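Type II secretion system protein F (Vibrio cholerae, PDB 3C1Q) probably serves in the inner membrane complex of the type II secretion system, which exports toxins and proteases from the periplasm. Local coordinates at residues Ile9-Leu14 against Asn105-Arg110; Leu16-Leu21 against Arg98-Ala103; Cys34-Ala39 against Ala53-Val58. All coordinates share one frame; numbering follows the deposited sequence. Where two conformers were deposited one is given.

Interaction 1: Ile9-Leu14 against Asn105-Arg110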
ATOM      1  N   ILE B   9      -6.807  -0.406  16.807  1.00 18.89           N
ATOM      2  CA  ILE B   9      -7.078  -0.999  15.503  1.00 17.35           C
ATOM      3  C   ILE B   9      -6.241  -2.268  15.320  1.00 15.93           C
ATOM      4  O   ILE B   9      -5.341  -2.549  16.107  1.00 15.25           O
ATOM      5  CB  ILE B   9      -6.820   0.002  14.333  1.00 17.49           C
ATOM      6  CG1 ILE B   9      -5.332   0.322  14.177  1.00 17.24           C
ATOM      7  CG2 ILE B   9      -7.653   1.295  14.536  1.00 16.99           C
ATOM      8  CD1 ILE B   9      -5.009   1.143  12.921  1.00 17.30           C
ATOM      9  N   SER B  10      -6.549  -3.035  14.285  1.00 14.40           N
ATOM     10  CA  SER B  10      -5.895  -4.318  14.086  1.00 13.43           C
ATOM     11  C   SER B  10      -4.487  -4.130  13.532  1.00 12.40           C
ATOM     12  O   SER B  10      -4.148  -3.069  12.999  1.00 11.36           O
ATOM     13  CB  SER B  10      -6.723  -5.205  13.149  1.00 13.32           C
ATOM     14  OG  SER B  10      -6.786  -4.655  11.852  1.00 13.48           O
ATOM     15  N   THR B  11      -3.677  -5.170  13.679  1.00 11.41           N
ATOM     16  CA  THR B  11      -2.322  -5.190  13.143  1.00 10.70           C
ATOM     17  C   THR B  11      -2.344  -4.974  11.628  1.00  9.98           C
ATOM     18  O   THR B  11      -1.593  -4.136  11.128  1.00  9.41           O
ATOM     19  CB  THR B  11      -1.610  -6.503  13.554  1.00 11.09           C
ATOM     20  OG1 THR B  11      -1.683  -6.622  14.978  1.00 11.69           O
ATOM     21  CG2 THR B  11      -0.148  -6.524  13.130  1.00 10.07           C
ATOM     22  N   PRO B  12      -3.221  -5.700  10.894  1.00  9.66           N
ATOM     23  CA  PRO B  12      -3.319  -5.378   9.463  1.00  9.30           C
ATOM     24  C   PRO B  12      -3.729  -3.948   9.149  1.00  9.40           C
ATOM     25  O   PRO B  12      -3.223  -3.362   8.186  1.00  9.30           O
ATOM     26  CB  PRO B  12      -4.361  -6.362   8.915  1.00  9.57           C
ATOM     27  CG  PRO B  12      -4.901  -7.084  10.037  1.00 10.21           C
ATOM     28  CD  PRO B  12      -4.066  -6.848  11.259  1.00 10.07           C
ATOM     29  N   ASP B  13      -4.630  -3.375   9.933  1.00  9.24           N
ATOM     30  CA  ASP B  13      -5.087  -2.031   9.599  1.00  9.49           C
ATOM     31  C   ASP B  13      -4.031  -0.986   9.913  1.00  9.35           C
ATOM     32  O   ASP B  13      -3.903  -0.007   9.184  1.00  9.10           O
ATOM     33  CB  ASP B  13      -6.421  -1.726  10.239  1.00 10.05           C
ATOM     34  CG  ASP B  13      -7.579  -2.325   9.454  1.00 11.78           C
ATOM     35  OD1 ASP B  13      -7.504  -2.363   8.195  1.00 15.33           O
ATOM     36  OD2 ASP B  13      -8.548  -2.748  10.100  1.00 13.72           O
ATOM     37  N   LEU B  14      -3.250  -1.182  10.973  1.00  9.53           N
ATOM     38  CA  LEU B  14      -2.110  -0.261  11.191  1.00  9.26           C
ATOM     39  C   LEU B  14      -1.101  -0.356  10.046  1.00  9.10           C
ATOM     40  O   LEU B  14      -0.610   0.662   9.560  1.00  8.62           O
ATOM     41  CB  LEU B  14      -1.405  -0.514  12.524  1.00  9.44           C
ATOM     42  CG  LEU B  14      -0.281   0.490  12.832  1.00 10.42           C
ATOM     43  CD1 LEU B  14      -0.844   1.905  12.975  1.00 11.11           C
ATOM     44  CD2 LEU B  14       0.465   0.058  14.081  1.00 12.68           C
ATOM     45  N   ASN B 105       6.045  -6.027   8.438  1.00  8.39           N
ATOM     46  CA  ASN B 105       6.751  -7.183   8.977  1.00  8.67           C
ATOM     47  C   ASN B 105       5.991  -7.766  10.150  1.00  8.24           C
ATOM     48  O   ASN B 105       5.813  -8.978  10.229  1.00  7.98           O
ATOM     49  CB  ASN B 105       8.155  -6.785   9.439  1.00  9.03           C
ATOM     50  CG  ASN B 105       8.918  -7.941  10.078  1.00 10.44           C
ATOM     51  OD1 ASN B 105       9.216  -7.949  11.303  1.00 14.98           O
ATOM     52  ND2 ASN B 105       9.254  -8.919   9.257  1.00 11.22           N
ATOM     53  N   ARG B 106       5.551  -6.897  11.061  1.00  8.04           N
ATOM     54  CA  ARG B 106       4.817  -7.319  12.242  1.00  8.60           C
ATOM     55  C   ARG B 106       3.527  -8.050  11.826  1.00  8.08           C
ATOM     56  O   ARG B 106       3.213  -9.120  12.344  1.00  7.78           O
ATOM     57  CB  ARG B 106       4.506  -6.109  13.121  1.00  9.37           C
ATOM     58  CG  ARG B 106       3.836  -6.440  14.402  1.00 10.95           C
ATOM     59  CD  ARG B 106       3.980  -5.323  15.427  1.00 14.60           C
ATOM     60  NE  ARG B 106       3.635  -5.861  16.737  1.00 15.71           N
ATOM     61  CZ  ARG B 106       2.394  -6.030  17.181  1.00 16.30           C
ATOM     62  NH1 ARG B 106       1.349  -5.681  16.437  1.00 16.84           N
ATOM     63  NH2 ARG B 106       2.197  -6.550  18.386  1.00 18.03           N
ATOM     64  N   GLN B 107       2.790  -7.468  10.891  1.00  8.43           N
ATOM     65  CA  GLN B 107       1.573  -8.088  10.368  1.00  9.11           C
ATOM     66  C   GLN B 107       1.855  -9.467   9.764  1.00  8.64           C
ATOM     67  O   GLN B 107       1.127 -10.429  10.018  1.00  8.15           O
ATOM     68  CB  GLN B 107       0.907  -7.173   9.324  1.00 10.26           C
ATOM     69  CG  GLN B 107      -0.184  -7.828   8.441  1.00 11.82           C
ATOM     70  CD  GLN B 107      -1.244  -8.570   9.215  1.00 16.46           C
ATOM     71  OE1 GLN B 107      -1.460  -8.319  10.412  1.00 17.48           O
ATOM     72  NE2 GLN B 107      -1.923  -9.504   8.539  1.00 17.77           N
ATOM     73  N   LYS B 108       2.904  -9.560   8.958  1.00  8.91           N
ATOM     74  CA  LYS B 108       3.222 -10.813   8.286  1.00  9.24           C
ATOM     75  C   LYS B 108       3.581 -11.899   9.281  1.00  8.89           C
ATOM     76  O   LYS B 108       3.049 -13.014   9.219  1.00  8.01           O
ATOM     77  CB  LYS B 108       4.379 -10.638   7.302  1.00  9.71           C
ATOM     78  CG  LYS B 108       4.071  -9.767   6.096  1.00 12.97           C
ATOM     79  CD  LYS B 108       4.896 -10.149   4.881  1.00 14.63           C
ATOM     80  CE  LYS B 108       4.907  -9.041   3.829  1.00 16.26           C
ATOM     81  NZ  LYS B 108       3.577  -8.397   3.572  1.00 16.20           N
HETATM   82  N   MSE B 109       4.473 -11.573  10.218  1.00  8.72           N
HETATM   83  CA  MSE B 109       4.961 -12.558  11.163  0.60  8.54           C
HETATM   84  C   MSE B 109       3.865 -12.963  12.152  1.00  8.73           C
HETATM   85  O   MSE B 109       3.772 -14.126  12.534  1.00  9.66           O
HETATM   86  CB  MSE B 109       6.205 -12.013  11.879  0.60  8.39           C
HETATM   87  CG  MSE B 109       7.380 -11.707  10.928  0.60  8.52           C
HETATM   88 SE   MSE B 109       8.145 -13.289  10.015  0.60 13.75          SE
HETATM   89  CE  MSE B 109       8.646 -14.271  11.625  0.60  9.90           C
ATOM     90  N   ARG B 110       3.018 -12.002  12.547  1.00  7.63           N
ATOM     91  CA  ARG B 110       1.924 -12.286  13.494  1.00  7.79           C
ATOM     92  C   ARG B 110       0.789 -13.037  12.817  1.00  7.80           C
ATOM     93  O   ARG B 110       0.237 -13.991  13.391  1.00  8.66           O
ATOM     94  CB  ARG B 110       1.415 -11.020  14.187  1.00  7.46           C
ATOM     95  CG  ARG B 110       2.444 -10.409  15.111  1.00  6.69           C
ATOM     96  CD  ARG B 110       1.902  -9.170  15.828  1.00  8.46           C
ATOM     97  NE  ARG B 110       0.812  -9.504  16.737  1.00  7.31           N
ATOM     98  CZ  ARG B 110       0.972  -9.940  17.984  1.00  8.02           C
ATOM     99  NH1 ARG B 110       2.173 -10.107  18.510  1.00  9.53           N
ATOM    100  NH2 ARG B 110      -0.100 -10.221  18.712  1.00  8.58           N
TER
HETATM  101  O   HOH W   1      -1.749  -9.528  15.209  1.00 23.37           O
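T11 and P12, the first turn of helix 11-26, lie against the side of the long helix 92-121 in the helical first cytoplasmic domain of EpsF, the backbones coming nearest at T11 and Q107. The methyl CG2 of T11 touches the other helix, 3.6 Å from Q107 CA and 3.5 Å from Q107 OE1. That oxygen also sits against the proline ring, 3.1 Å from P12 CD; P12 N has no hydrogen to offer it, so the amide meets the ring by contact alone. A bend at chi2 (51°) folds the Q107 amide back across P12, where CD of the glutamine lies 3.8 Å from P12 CB. On the other branch of the threonine, OG1 faces the two arginines, which are themselves layered: CD of R110 covers the centre of the R106 guanidinium. Behind this first shell, S10 is the N-cap of helix 11-26 and its OG accepts from D13 N, while D13 continues outward in a salt bridge to K44. The contact lies at the surface, and water completes it: one molecule joins T11 OG1, at 2.9 Å, to R110 NE, at 3.0 Å, accepting from the arginine at the edge of its guanidinium.

Interaction 2: Leu16-Leu21 against Arg98-Ala103. With CA (calcium ion), chain G.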
ATOM      1  N   LEU B  16      -1.669  -1.198   6.962  1.00  8.57           N
ATOM      2  CA  LEU B  16      -2.258  -0.633   5.767  1.00  8.35           C
ATOM      3  C   LEU B  16      -2.072   0.877   5.784  1.00  7.82           C
ATOM      4  O   LEU B  16      -1.490   1.442   4.845  1.00  7.96           O
ATOM      5  CB  LEU B  16      -3.735  -0.993   5.684  1.00  8.53           C
ATOM      6  CG  LEU B  16      -4.584  -0.316   4.606  1.00  9.29           C
ATOM      7  CD1 LEU B  16      -4.022  -0.613   3.217  1.00 10.67           C
ATOM      8  CD2 LEU B  16      -6.040  -0.747   4.730  1.00 10.86           C
ATOM      9  N   ILE B  17      -2.573   1.547   6.829  1.00  7.08           N
ATOM     10  CA  ILE B  17      -2.510   3.016   6.814  1.00  7.18           C
ATOM     11  C   ILE B  17      -1.076   3.509   6.851  1.00  6.99           C
ATOM     12  O   ILE B  17      -0.768   4.545   6.260  1.00  7.17           O
ATOM     13  CB  ILE B  17      -3.406   3.684   7.905  1.00  7.25           C
ATOM     14  CG1 ILE B  17      -2.941   3.316   9.324  1.00  7.63           C
ATOM     15  CG2 ILE B  17      -4.893   3.331   7.660  1.00  7.83           C
ATOM     16  CD1 ILE B  17      -3.756   3.999  10.500  1.00  7.58           C
ATOM     17  N   THR B  18      -0.180   2.778   7.517  1.00  6.12           N
ATOM     18  CA  THR B  18       1.215   3.244   7.601  1.00  6.83           C
ATOM     19  C   THR B  18       1.909   3.127   6.228  1.00  6.59           C
ATOM     20  O   THR B  18       2.615   4.043   5.793  1.00  5.75           O
ATOM     21  CB  THR B  18       1.999   2.510   8.721  1.00  6.61           C
ATOM     22  OG1 THR B  18       1.315   2.676   9.979  1.00  7.81           O
ATOM     23  CG2 THR B  18       3.390   3.062   8.850  1.00  8.48           C
ATOM     24  N   ARG B  19       1.644   2.025   5.534  1.00  6.80           N
ATOM     25  CA  ARG B  19       2.165   1.839   4.171  1.00  7.45           C
ATOM     26  C   ARG B  19       1.602   2.882   3.220  1.00  7.31           C
ATOM     27  O   ARG B  19       2.342   3.504   2.472  1.00  6.63           O
ATOM     28  CB  ARG B  19       1.886   0.435   3.655  1.00  7.86           C
ATOM     29  CG  ARG B  19       2.335   0.205   2.196  1.00  6.96           C
ATOM     30  CD  ARG B  19       3.802   0.421   2.013  1.00  5.51           C
ATOM     31  NE  ARG B  19       4.589  -0.596   2.726  1.00  3.99           N
ATOM     32  CZ  ARG B  19       5.899  -0.487   2.944  1.00  5.51           C
ATOM     33  NH1 ARG B  19       6.550   0.591   2.524  1.00  4.19           N
ATOM     34  NH2 ARG B  19       6.560  -1.443   3.583  1.00  5.55           N
ATOM     35  N   GLN B  20       0.299   3.125   3.285  1.00  7.88           N
ATOM     36  CA  GLN B  20      -0.320   4.125   2.417  1.00  7.42           C
ATOM     37  C   GLN B  20       0.253   5.513   2.688  1.00  7.60           C
ATOM     38  O   GLN B  20       0.617   6.229   1.754  1.00  7.58           O
ATOM     39  CB  GLN B  20      -1.836   4.138   2.589  1.00  7.37           C
ATOM     40  CG  GLN B  20      -2.516   2.844   2.155  1.00  7.38           C
ATOM     41  CD  GLN B  20      -4.010   2.877   2.361  1.00  8.94           C
ATOM     42  OE1 GLN B  20      -4.488   3.065   3.486  1.00  8.03           O
ATOM     43  NE2 GLN B  20      -4.767   2.709   1.268  1.00  7.39           N
ATOM     44  N   LEU B  21       0.357   5.894   3.960  1.00  7.27           N
ATOM     45  CA  LEU B  21       0.890   7.225   4.276  1.00  8.00           C
ATOM     46  C   LEU B  21       2.357   7.325   3.811  1.00  7.70           C
ATOM     47  O   LEU B  21       2.766   8.324   3.228  1.00  8.42           O
ATOM     48  CB  LEU B  21       0.745   7.533   5.763  1.00  8.33           C
ATOM     49  CG  LEU B  21       1.134   8.917   6.218  1.00 10.15           C
ATOM     50  CD1 LEU B  21       0.223   9.996   5.563  1.00 11.26           C
ATOM     51  CD2 LEU B  21       1.083   8.986   7.762  1.00 10.88           C
ATOM     52  N   ARG B  98      10.299   3.392   7.105  1.00  8.02           N
ATOM     53  CA  ARG B  98      10.736   2.421   8.120  1.00  8.14           C
ATOM     54  C   ARG B  98       9.585   1.960   9.007  1.00  7.73           C
ATOM     55  O   ARG B  98       9.510   0.771   9.364  1.00  7.54           O
ATOM     56  CB  ARG B  98      11.874   2.977   8.954  1.00  8.40           C
ATOM     57  CG  ARG B  98      13.183   3.075   8.163  1.00  9.64           C
ATOM     58  CD  ARG B  98      14.395   3.016   9.069  1.00 10.85           C
ATOM     59  NE  ARG B  98      14.578   4.267   9.787  1.00 12.92           N
ATOM     60  CZ  ARG B  98      15.050   5.385   9.236  1.00 12.59           C
ATOM     61  NH1 ARG B  98      15.399   5.426   7.950  1.00 15.16           N
ATOM     62  NH2 ARG B  98      15.182   6.466   9.976  1.00 11.43           N
ATOM     63  N   LEU B  99       8.675   2.878   9.349  1.00  7.11           N
ATOM     64  CA  LEU B  99       7.507   2.506  10.154  1.00  6.85           C
ATOM     65  C   LEU B  99       6.582   1.562   9.358  1.00  6.58           C
ATOM     66  O   LEU B  99       6.042   0.606   9.898  1.00  6.43           O
ATOM     67  CB  LEU B  99       6.741   3.756  10.581  1.00  6.36           C
ATOM     68  CG  LEU B  99       7.371   4.512  11.735  1.00  5.84           C
ATOM     69  CD1 LEU B  99       6.804   5.950  11.817  1.00  7.38           C
ATOM     70  CD2 LEU B  99       7.174   3.757  13.076  1.00  6.31           C
ATOM     71  N   ALA B 100       6.442   1.824   8.066  1.00  6.71           N
ATOM     72  CA  ALA B 100       5.660   0.966   7.176  1.00  6.88           C
ATOM     73  C   ALA B 100       6.259  -0.448   7.079  1.00  7.26           C
ATOM     74  O   ALA B 100       5.534  -1.473   7.201  1.00  6.91           O
ATOM     75  CB  ALA B 100       5.572   1.629   5.774  1.00  6.32           C
ATOM     76  N   ASP B 101       7.571  -0.517   6.866  1.00  7.09           N
ATOM     77  CA  ASP B 101       8.289  -1.790   6.801  1.00  7.28           C
ATOM     78  C   ASP B 101       8.117  -2.551   8.090  1.00  7.71           C
ATOM     79  O   ASP B 101       7.876  -3.759   8.079  1.00  7.62           O
ATOM     80  CB  ASP B 101       9.782  -1.573   6.551  1.00  7.81           C
ATOM     81  CG  ASP B 101      10.091  -1.209   5.109  1.00  7.62           C
ATOM     82  OD1 ASP B 101       9.295  -1.534   4.213  1.00  8.77           O
ATOM     83  OD2 ASP B 101      11.167  -0.642   4.879  1.00  9.25           O
ATOM     84  N   TYR B 102       8.251  -1.832   9.202  1.00  8.24           N
ATOM     85  CA  TYR B 102       8.146  -2.426  10.553  1.00  8.45           C
ATOM     86  C   TYR B 102       6.733  -2.973  10.771  1.00  8.65           C
ATOM     87  O   TYR B 102       6.550  -4.120  11.168  1.00  7.10           O
ATOM     88  CB  TYR B 102       8.473  -1.383  11.622  1.00  9.58           C
ATOM     89  CG  TYR B 102       8.203  -1.841  13.030  1.00 10.70           C
ATOM     90  CD1 TYR B 102       9.096  -2.672  13.694  1.00 12.52           C
ATOM     91  CD2 TYR B 102       7.033  -1.465  13.697  1.00 13.95           C
ATOM     92  CE1 TYR B 102       8.842  -3.107  14.997  1.00 14.61           C
ATOM     93  CE2 TYR B 102       6.784  -1.888  14.996  1.00 15.05           C
ATOM     94  CZ  TYR B 102       7.677  -2.718  15.630  1.00 14.52           C
ATOM     95  OH  TYR B 102       7.407  -3.120  16.928  1.00 16.60           O
ATOM     96  N   ALA B 103       5.744  -2.153  10.452  1.00  8.06           N
ATOM     97  CA  ALA B 103       4.351  -2.541  10.620  1.00  8.35           C
ATOM     98  C   ALA B 103       3.957  -3.705   9.696  1.00  8.54           C
ATOM     99  O   ALA B 103       3.205  -4.607  10.118  1.00  7.35           O
ATOM    100  CB  ALA B 103       3.420  -1.329  10.418  1.00  7.83           C
TER
HETATM  101 CA    CA G   1      10.782  -0.592   2.386  1.00 11.40          CA
HETATM  102  O   HOH W   2      11.363   0.410   0.215  1.00 13.88           O
HETATM  103  O   HOH W   3      12.993   0.481   2.780  1.00 15.82           O
HETATM  104  O   HOH W   4       9.096  -1.599   1.042  1.00 11.60           O
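R19 reaches from helix 11-26 across A100 to D101 on helix 92-121, an antiparallel helix pair in the core of the domain, the axes of the two short segments 8.2 Å apart at closest approach, with 150° between their N-to-C directions. From CB, the chain leaves with CG anti to the backbone N (chi1 177°), then bends at chi2 and chi3, which brings the guanidinium over A100 CB. NE passes 3.9 Å from that methyl and is buried without a polar partner. CZ lies directly over it, at 3.5 Å from A100 CB, so one face of the flat group rests on the alanine. NH1 turns to E97, and NH2 donates to D101 OD1 at 2.8 Å, nearly straight at 167° and in the guanidinium plane. The bond arrives on the anti side of OD1, tilted out of the carboxylate plane; NH2 has a second partner in E104. Beside R19, T18 sets its methyl CG2 against the partner backbone, 3.4 Å from A100 N, while its hydroxyl bonds back to L14 O. D101 also binds calcium through both oxygens, each at 2.5 Å, with three waters, E97 and E43 of the second subunit completing the site. OD1 is thus shared between metal and arginine, and R19, bonded to both E97 and D101, probably orients two calcium ligands from the second shell; its positive charge would probably offset part of the negative charge there.

Interaction 3: Cys34-Ala39 against Ala53-Val58; sequences CLRAVA and AVRAKV
R55, whose NH1 is in a salt bridge with E32, lays its NH2 over the guanidinium of R36, 3.1 Å from R36 NH2 and 3.2 Å from R36 NE, as two antiparallel neighbours of the helical domain, helices 31-40 and 45-59, pack side by side. All the nitrogens that meet here are donors, so the approach is a face contact without hydrogen bonding: R55 NH2 lies over one face of the R36 group, R36 NE over one face of the R55 group, and the two planes are turned 45° apart. R55 gets there on a chain extended from CG to NE that slants across R36, its CD 3.7 Å from R36 CB. Nearer the backbones the contact turns apolar. L35 CB meets R55 CB at 3.8 Å, and with CG beside the backbone N (chi1 -72°) the leucine carries CD1 across to V58 CG2, at 3.9 Å, and to V54 CG1 at 4.2 Å. Toward the C-terminal end of segment 34-39, V38 and A39 pack on L51 of helix 45-59. Two like charges so near each other should repel; the E32 carboxylate would offset part of that cost, while the aliphatic stems of both arginines and L35 supply the attractive packing between the helices.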
ATOM      1  N   CYS B  34      -1.801  13.818   1.650  1.00  7.26           N
ATOM      2  CA  CYS B  34      -1.599  12.392   1.925  1.00  8.07           C
ATOM      3  C   CYS B  34      -2.617  11.849   2.922  1.00  8.62           C
ATOM      4  O   CYS B  34      -3.220  10.789   2.710  1.00  8.77           O
ATOM      5  CB  CYS B  34      -0.196  12.117   2.456  1.00  7.47           C
ATOM      6  SG  CYS B  34       1.134  12.556   1.317  1.00  6.84           S
ATOM      7  N   LEU B  35      -2.785  12.560   4.031  1.00  8.29           N
ATOM      8  CA  LEU B  35      -3.743  12.148   5.074  1.00  8.25           C
ATOM      9  C   LEU B  35      -5.180  12.113   4.560  1.00  8.67           C
ATOM     10  O   LEU B  35      -5.933  11.205   4.898  1.00  9.27           O
ATOM     11  CB  LEU B  35      -3.629  13.049   6.292  1.00  8.23           C
ATOM     12  CG  LEU B  35      -2.372  12.862   7.150  1.00  8.31           C
ATOM     13  CD1 LEU B  35      -2.127  14.068   8.053  1.00  8.27           C
ATOM     14  CD2 LEU B  35      -2.455  11.574   7.991  1.00  8.40           C
ATOM     15  N   ARG B  36      -5.551  13.086   3.734  1.00  9.18           N
ATOM     16  CA  ARG B  36      -6.871  13.083   3.097  1.00 10.05           C
ATOM     17  C   ARG B  36      -7.099  11.803   2.288  1.00  9.75           C
ATOM     18  O   ARG B  36      -8.130  11.162   2.418  1.00 10.34           O
ATOM     19  CB  ARG B  36      -7.053  14.298   2.196  1.00 10.37           C
ATOM     20  CG  ARG B  36      -8.462  14.398   1.589  1.00 13.49           C
ATOM     21  CD  ARG B  36      -8.526  15.342   0.424  1.00 18.77           C
ATOM     22  NE  ARG B  36      -8.692  16.737   0.825  1.00 21.84           N
ATOM     23  CZ  ARG B  36      -9.845  17.419   0.807  1.00 25.46           C
ATOM     24  NH1 ARG B  36     -10.993  16.846   0.437  1.00 28.07           N
ATOM     25  NH2 ARG B  36      -9.865  18.693   1.177  1.00 25.65           N
ATOM     26  N   ALA B  37      -6.141  11.453   1.432  1.00  9.53           N
ATOM     27  CA  ALA B  37      -6.227  10.255   0.619  1.00  9.17           C
ATOM     28  C   ALA B  37      -6.377   8.995   1.465  1.00  9.13           C
ATOM     29  O   ALA B  37      -7.248   8.163   1.182  1.00  8.79           O
ATOM     30  CB  ALA B  37      -4.983  10.147  -0.307  1.00  8.93           C
ATOM     31  N   VAL B  38      -5.563   8.837   2.509  1.00  9.27           N
ATOM     32  CA  VAL B  38      -5.647   7.614   3.324  1.00  9.64           C
ATOM     33  C   VAL B  38      -7.051   7.525   3.993  1.00  9.65           C
ATOM     34  O   VAL B  38      -7.685   6.451   4.010  1.00  9.90           O
ATOM     35  CB  VAL B  38      -4.477   7.498   4.371  1.00  9.49           C
ATOM     36  CG1 VAL B  38      -4.551   6.167   5.111  1.00  9.54           C
ATOM     37  CG2 VAL B  38      -3.106   7.647   3.673  1.00  9.59           C
ATOM     38  N   ALA B  39      -7.558   8.662   4.459  1.00  9.90           N
ATOM     39  CA  ALA B  39      -8.904   8.747   5.019  1.00 10.09           C
ATOM     40  C   ALA B  39      -9.979   8.322   4.020  1.00  9.84           C
ATOM     41  O   ALA B  39     -10.824   7.484   4.330  1.00 10.51           O
ATOM     42  CB  ALA B  39      -9.207  10.177   5.510  1.00 10.12           C
ATOM     43  N   ALA B  53      -9.521  13.646  11.461  1.00 10.30           N
ATOM     44  CA  ALA B  53      -9.234  14.467  12.629  1.00  9.79           C
ATOM     45  C   ALA B  53      -7.752  14.839  12.684  1.00  9.54           C
ATOM     46  O   ALA B  53      -7.406  15.978  12.935  1.00  9.91           O
ATOM     47  CB  ALA B  53      -9.663  13.735  13.927  1.00  9.60           C
ATOM     48  N   VAL B  54      -6.887  13.858  12.438  1.00  9.10           N
ATOM     49  CA  VAL B  54      -5.450  14.097  12.382  1.00  8.75           C
ATOM     50  C   VAL B  54      -5.113  15.083  11.256  1.00  9.14           C
ATOM     51  O   VAL B  54      -4.299  16.010  11.446  1.00  8.58           O
ATOM     52  CB  VAL B  54      -4.678  12.755  12.224  1.00  8.84           C
ATOM     53  CG1 VAL B  54      -3.196  12.985  11.938  1.00  7.70           C
ATOM     54  CG2 VAL B  54      -4.836  11.911  13.519  1.00  8.75           C
ATOM     55  N   ARG B  55      -5.726  14.890  10.094  1.00  8.83           N
ATOM     56  CA  ARG B  55      -5.528  15.812   8.977  1.00  9.79           C
ATOM     57  C   ARG B  55      -5.937  17.232   9.336  1.00  9.72           C
ATOM     58  O   ARG B  55      -5.219  18.188   9.018  1.00 10.46           O
ATOM     59  CB  ARG B  55      -6.297  15.389   7.739  1.00 10.20           C
ATOM     60  CG  ARG B  55      -5.885  16.264   6.553  1.00 11.08           C
ATOM     61  CD  ARG B  55      -6.771  16.187   5.366  1.00 13.70           C
ATOM     62  NE  ARG B  55      -6.653  17.455   4.645  1.00 16.44           N
ATOM     63  CZ  ARG B  55      -7.642  18.061   3.990  1.00 21.58           C
ATOM     64  NH1 ARG B  55      -7.417  19.233   3.401  1.00 22.16           N
ATOM     65  NH2 ARG B  55      -8.850  17.502   3.901  1.00 23.56           N
ATOM     66  N   ALA B  56      -7.100  17.367   9.972  1.00  9.56           N
ATOM     67  CA  ALA B  56      -7.586  18.680  10.380  1.00  9.55           C
ATOM     68  C   ALA B  56      -6.525  19.357  11.261  1.00  9.47           C
ATOM     69  O   ALA B  56      -6.142  20.511  11.016  1.00  9.45           O
ATOM     70  CB  ALA B  56      -8.911  18.554  11.099  1.00  9.74           C
ATOM     71  N   LYS B  57      -5.990  18.620  12.229  1.00  8.39           N
ATOM     72  CA  LYS B  57      -4.994  19.188  13.142  1.00  8.71           C
ATOM     73  C   LYS B  57      -3.711  19.601  12.421  1.00  8.22           C
ATOM     74  O   LYS B  57      -3.141  20.649  12.717  1.00  8.42           O
ATOM     75  CB  LYS B  57      -4.694  18.228  14.294  1.00  8.59           C
ATOM     76  CG  LYS B  57      -5.835  18.168  15.314  1.00 11.63           C
ATOM     77  CD  LYS B  57      -5.448  17.404  16.552  1.00 15.25           C
ATOM     78  CE  LYS B  57      -4.572  18.196  17.490  1.00 16.27           C
ATOM     79  NZ  LYS B  57      -4.590  17.665  18.887  1.00 18.85           N
ATOM     80  N   VAL B  58      -3.269  18.790  11.463  1.00  7.86           N
ATOM     81  CA  VAL B  58      -2.066  19.101  10.695  1.00  7.31           C
ATOM     82  C   VAL B  58      -2.271  20.392   9.898  1.00  7.27           C
ATOM     83  O   VAL B  58      -1.383  21.239   9.854  1.00  7.39           O
ATOM     84  CB  VAL B  58      -1.686  17.935   9.772  1.00  7.43           C
ATOM     85  CG1 VAL B  58      -0.699  18.379   8.687  1.00  6.32           C
ATOM     86  CG2 VAL B  58      -1.115  16.774  10.639  1.00  6.90           C
TER

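From the N terminus, helix 11-26 enters interaction 1 with its first turn and interaction 2 with its middle, both against helix 92-121. Because the two helices run antiparallel, interaction 1 closes the longest loop and interaction 2 lies within it. Interaction 3, the short-range pairing of helices 31-40 and 45-59, lies between these in the sequence and so falls inside both; none cross. Interactions 1 and 2 touch through I9 CD1 and I17 CD1, 3.9 Å apart. Interaction 3 lies on the far side of the chain's centre from interaction 1 but joins interaction 2 where V38 packs on I17 and Q20, and C34 on L21. Helix 11-26 therefore stands between helices 31-40 and 45-59 and the long helix 92-121.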